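Local coordinates for protein DyP-type peroxidase (Pleurotus ostreatus PC15, PDB 6FSK) that is a heme b peroxidase of the dye-decolorizing (DyP) family, probably using hydrogen peroxide to oxidise substrates that are likely to include dyes and manganese(II), at residues A[22-28]-A[166-172]. The protein carries 1 engineered substitution. Residues are numbered along the deposited sequence; the frame is centred on the assembly and turned at random. Where two conformers were deposited one is given.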
ATOM      1  N   THR A  22      -6.788  12.378   7.459  1.00 10.45           N
ATOM      2  CA  THR A  22      -5.626  13.192   7.682  1.00 11.10           C
ATOM      3  C   THR A  22      -4.551  12.437   8.440  1.00 10.33           C
ATOM      4  O   THR A  22      -4.810  11.841   9.488  1.00 11.72           O
ATOM      5  CB  THR A  22      -6.000  14.478   8.391  1.00 11.12           C
ATOM      6  OG1 THR A  22      -6.844  15.241   7.512  1.00 12.42           O
ATOM      7  CG2 THR A  22      -4.780  15.281   8.746  1.00 13.17           C
ATOM      8  N   TYR A  23      -3.317  12.534   7.917  1.00  9.28           N
ATOM      9  CA  TYR A  23      -2.132  11.997   8.542  1.00 10.25           C
ATOM     10  C   TYR A  23      -1.320  13.163   9.125  1.00 10.88           C
ATOM     11  O   TYR A  23      -0.864  14.031   8.351  1.00 10.82           O
ATOM     12  CB  TYR A  23      -1.285  11.143   7.630  1.00  9.47           C
ATOM     13  CG  TYR A  23      -1.910   9.877   7.146  1.00 10.58           C
ATOM     14  CD1 TYR A  23      -2.717   9.861   6.032  1.00 11.78           C
ATOM     15  CD2 TYR A  23      -1.644   8.657   7.826  1.00 10.34           C
ATOM     16  CE1 TYR A  23      -3.299   8.677   5.562  1.00 12.51           C
ATOM     17  CE2 TYR A  23      -2.234   7.480   7.410  1.00 11.08           C
ATOM     18  CZ  TYR A  23      -3.047   7.488   6.270  1.00 10.95           C
ATOM     19  OH  TYR A  23      -3.596   6.241   5.867  1.00 13.23           O
ATOM     20  N   PHE A  24      -1.217  13.194  10.451  1.00 10.06           N
ATOM     21  CA  PHE A  24      -0.530  14.242  11.176  1.00 10.74           C
ATOM     22  C   PHE A  24       0.829  13.709  11.678  1.00 10.21           C
ATOM     23  O   PHE A  24       0.926  12.861  12.606  1.00 11.49           O
ATOM     24  CB  PHE A  24      -1.403  14.724  12.330  1.00 11.03           C
ATOM     25  CG  PHE A  24      -0.806  15.786  13.195  1.00 12.21           C
ATOM     26  CD1 PHE A  24      -0.936  17.119  12.757  1.00 13.45           C
ATOM     27  CD2 PHE A  24      -0.099  15.488  14.378  1.00 12.24           C
ATOM     28  CE1 PHE A  24      -0.395  18.159  13.559  1.00 16.18           C
ATOM     29  CE2 PHE A  24       0.460  16.542  15.178  1.00 15.07           C
ATOM     30  CZ  PHE A  24       0.301  17.832  14.738  1.00 13.34           C
ATOM     31  N   PHE A  25       1.911  14.180  11.058  1.00 10.53           N
ATOM     32  CA  PHE A  25       3.263  13.714  11.351  1.00 10.50           C
ATOM     33  C   PHE A  25       3.938  14.643  12.373  1.00 11.68           C
ATOM     34  O   PHE A  25       3.899  15.855  12.216  1.00 12.91           O
ATOM     35  CB  PHE A  25       4.108  13.639  10.085  1.00 10.01           C
ATOM     36  CG  PHE A  25       3.530  12.733   9.036  1.00 10.31           C
ATOM     37  CD1 PHE A  25       3.789  11.391   9.114  1.00 11.35           C
ATOM     38  CD2 PHE A  25       2.788  13.193   7.980  1.00 10.44           C
ATOM     39  CE1 PHE A  25       3.287  10.500   8.134  1.00 10.84           C
ATOM     40  CE2 PHE A  25       2.257  12.300   7.026  1.00 10.45           C
ATOM     41  CZ  PHE A  25       2.494  10.971   7.132  1.00 10.46           C
ATOM     42  N   PHE A  26       4.472  14.064  13.444  1.00 11.77           N
ATOM     43  CA  PHE A  26       4.931  14.853  14.572  1.00 11.99           C
ATOM     44  C   PHE A  26       6.285  14.429  15.045  1.00 11.36           C
ATOM     45  O   PHE A  26       6.815  13.294  14.778  1.00 11.46           O
ATOM     46  CB  PHE A  26       3.901  14.790  15.698  1.00 12.87           C
ATOM     47  CG  PHE A  26       3.785  13.424  16.347  1.00 12.37           C
ATOM     48  CD1 PHE A  26       4.555  13.067  17.414  1.00 12.42           C
ATOM     49  CD2 PHE A  26       2.833  12.538  15.925  1.00 12.68           C
ATOM     50  CE1 PHE A  26       4.404  11.834  18.003  1.00 14.02           C
ATOM     51  CE2 PHE A  26       2.683  11.313  16.480  1.00 13.13           C
ATOM     52  CZ  PHE A  26       3.468  10.953  17.527  1.00 13.18           C
ATOM     53  N   ASP A  27       6.908  15.350  15.808  1.00 12.53           N
ATOM     54  CA  ASP A  27       8.095  15.088  16.619  1.00 13.91           C
ATOM     55  C   ASP A  27       7.679  15.286  18.083  1.00 14.08           C
ATOM     56  O   ASP A  27       6.765  16.036  18.403  1.00 15.43           O
ATOM     57  CB  ASP A  27       9.227  16.004  16.359  1.00 14.66           C
ATOM     58  CG  ASP A  27       9.851  15.816  15.061  1.00 17.36           C
ATOM     59  OD1 ASP A  27       9.936  14.649  14.537  1.00 16.95           O
ATOM     60  OD2 ASP A  27      10.301  16.872  14.477  1.00 20.76           O
ATOM     61  N   VAL A  28       8.271  14.441  18.940  1.00 14.37           N
ATOM     62  CA  VAL A  28       8.138  14.525  20.403  1.00 16.08           C
ATOM     63  C   VAL A  28       9.127  15.549  20.873  1.00 15.98           C
ATOM     64  O   VAL A  28      10.317  15.393  20.636  1.00 15.91           O
ATOM     65  CB  VAL A  28       8.438  13.163  21.080  1.00 15.83           C
ATOM     66  CG1 VAL A  28       8.292  13.335  22.614  1.00 16.61           C
ATOM     67  CG2 VAL A  28       7.407  12.123  20.618  1.00 17.97           C
ATOM     68  N   ILE A 166       4.366  17.735  21.597  1.00 14.96           N
ATOM     69  CA  ILE A 166       4.803  17.350  20.252  1.00 14.44           C
ATOM     70  C   ILE A 166       4.760  18.592  19.370  1.00 15.57           C
ATOM     71  O   ILE A 166       4.034  19.563  19.678  1.00 15.77           O
ATOM     72  CB  ILE A 166       3.879  16.268  19.654  1.00 15.16           C
ATOM     73  CG1 ILE A 166       2.430  16.745  19.341  1.00 13.80           C
ATOM     74  CG2 ILE A 166       3.880  14.994  20.526  1.00 15.93           C
ATOM     75  CD1 ILE A 166       1.418  15.737  18.885  1.00 15.76           C
ATOM     76  N   SER A 167       5.366  18.470  18.192  1.00 14.50           N
ATOM     77  CA  SER A 167       5.205  19.511  17.194  1.00 15.24           C
ATOM     78  C   SER A 167       4.905  18.914  15.846  1.00 14.50           C
ATOM     79  O   SER A 167       5.331  17.773  15.576  1.00 14.80           O
ATOM     80  CB  SER A 167       6.508  20.220  17.215  1.00 17.12           C
ATOM     81  OG  SER A 167       7.070  20.540  16.014  0.50 20.17           O
ATOM     82  N   GLU A 168       4.135  19.642  15.061  1.00 13.11           N
ATOM     83  CA  GLU A 168       3.772  19.216  13.705  1.00 13.31           C
ATOM     84  C   GLU A 168       5.003  19.312  12.812  1.00 13.77           C
ATOM     85  O   GLU A 168       5.654  20.377  12.723  1.00 13.06           O
ATOM     86  CB  GLU A 168       2.625  20.061  13.137  1.00 14.03           C
ATOM     87  CG  GLU A 168       2.362  19.630  11.682  1.00 14.76           C
ATOM     88  CD  GLU A 168       1.162  20.376  11.028  1.00 18.65           C
ATOM     89  OE1 GLU A 168       0.453  21.205  11.648  1.00 23.23           O
ATOM     90  OE2 GLU A 168       0.920  20.081   9.850  1.00 18.62           O
ATOM     91  N   VAL A 169       5.329  18.210  12.108  1.00 11.76           N
ATOM     92  CA  VAL A 169       6.294  18.212  11.025  1.00 12.05           C
ATOM     93  C   VAL A 169       5.539  18.670   9.761  1.00 12.89           C
ATOM     94  O   VAL A 169       6.002  19.545   9.020  1.00 12.96           O
ATOM     95  CB  VAL A 169       7.014  16.851  10.854  1.00 12.40           C
ATOM     96  CG1 VAL A 169       7.877  16.916   9.593  1.00 13.03           C
ATOM     97  CG2 VAL A 169       7.874  16.572  12.114  1.00 13.45           C
ATOM     98  N   THR A 170       4.463  17.964   9.458  1.00 11.10           N
ATOM     99  CA  THR A 170       3.589  18.276   8.379  1.00 11.47           C
ATOM    100  C   THR A 170       2.343  17.457   8.500  1.00 10.61           C
ATOM    101  O   THR A 170       2.203  16.579   9.453  1.00 11.25           O
ATOM    102  CB  THR A 170       4.211  18.061   6.966  1.00 11.62           C
ATOM    103  OG1 THR A 170       3.374  18.721   5.996  1.00 13.93           O
ATOM    104  CG2 THR A 170       4.309  16.545   6.669  1.00 13.01           C
ATOM    105  N   HIS A 171       1.347  17.718   7.656  1.00 10.79           N
ATOM    106  CA  HIS A 171       0.175  16.819   7.618  1.00 11.00           C
ATOM    107  C   HIS A 171      -0.214  16.664   6.146  1.00 11.75           C
ATOM    108  O   HIS A 171       0.056  17.556   5.316  1.00 11.65           O
ATOM    109  CB  HIS A 171      -1.027  17.253   8.496  1.00 12.53           C
ATOM    110  CG  HIS A 171      -1.736  18.486   8.047  1.00 12.73           C
ATOM    111  ND1 HIS A 171      -1.377  19.757   8.445  1.00 16.20           N
ATOM    112  CD2 HIS A 171      -2.847  18.626   7.316  1.00 15.50           C
ATOM    113  CE1 HIS A 171      -2.219  20.625   7.914  1.00 16.91           C
ATOM    114  NE2 HIS A 171      -3.157  19.961   7.294  1.00 15.70           N
ATOM    115  N   VAL A 172      -0.799  15.532   5.815  1.00 10.75           N
ATOM    116  CA  VAL A 172      -1.351  15.282   4.501  1.00 11.71           C
ATOM    117  C   VAL A 172      -2.803  14.827   4.582  1.00 13.49           C
ATOM    118  O   VAL A 172      -3.214  14.230   5.582  1.00 13.20           O
ATOM    119  CB  VAL A 172      -0.500  14.269   3.709  1.00 13.94           C
ATOM    120  CG1 VAL A 172       0.931  14.691   3.525  1.00 15.44           C
ATOM    121  CG2 VAL A 172      -0.559  12.911   4.349  1.00 14.57           C
TER
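With F24 CG anti to the backbone N (chi1 178°) and E168 CG likewise, ring and glutamate chain converge on one side of an antiparallel strand pair in the dimeric alpha+beta barrel domain, where strand 166-175 forms an outer edge of the sheet beside strand 20-28. F24 CE1 lies 3.6 Å from E168 CB, and the carboxylate plane is turned 51° from the ring. Beyond CG the glutamate stays extended, which carries E168 OE2 to within 2.7 Å of H171 ND1; this bond, on the syn side of the carboxylate, keeps to the imidazole plane and bends little (166° at the hydrogen). Shortening E168 to an alanine would probably leave H171 ND1 without this acceptor, free the imidazole to turn and remove the chain that packs against the F24 ring. I166 CD1 meets the same ring at its edge, 3.9 Å from F24 CE2.

A classic beta bulge interrupts the pairing: V169 and T170 both face F25, whose N donates to T170 O while its O accepts from V169 N. On the face bearing Y23 and F25, V172 CG2 touches both residues, and F128 and F242 pack on the F25 ring. Strand 134-140 flanks strand 20-28 across from 166-175. From within the bulge, V169 CG2 reaches to 3.4 Å from D27 OD2.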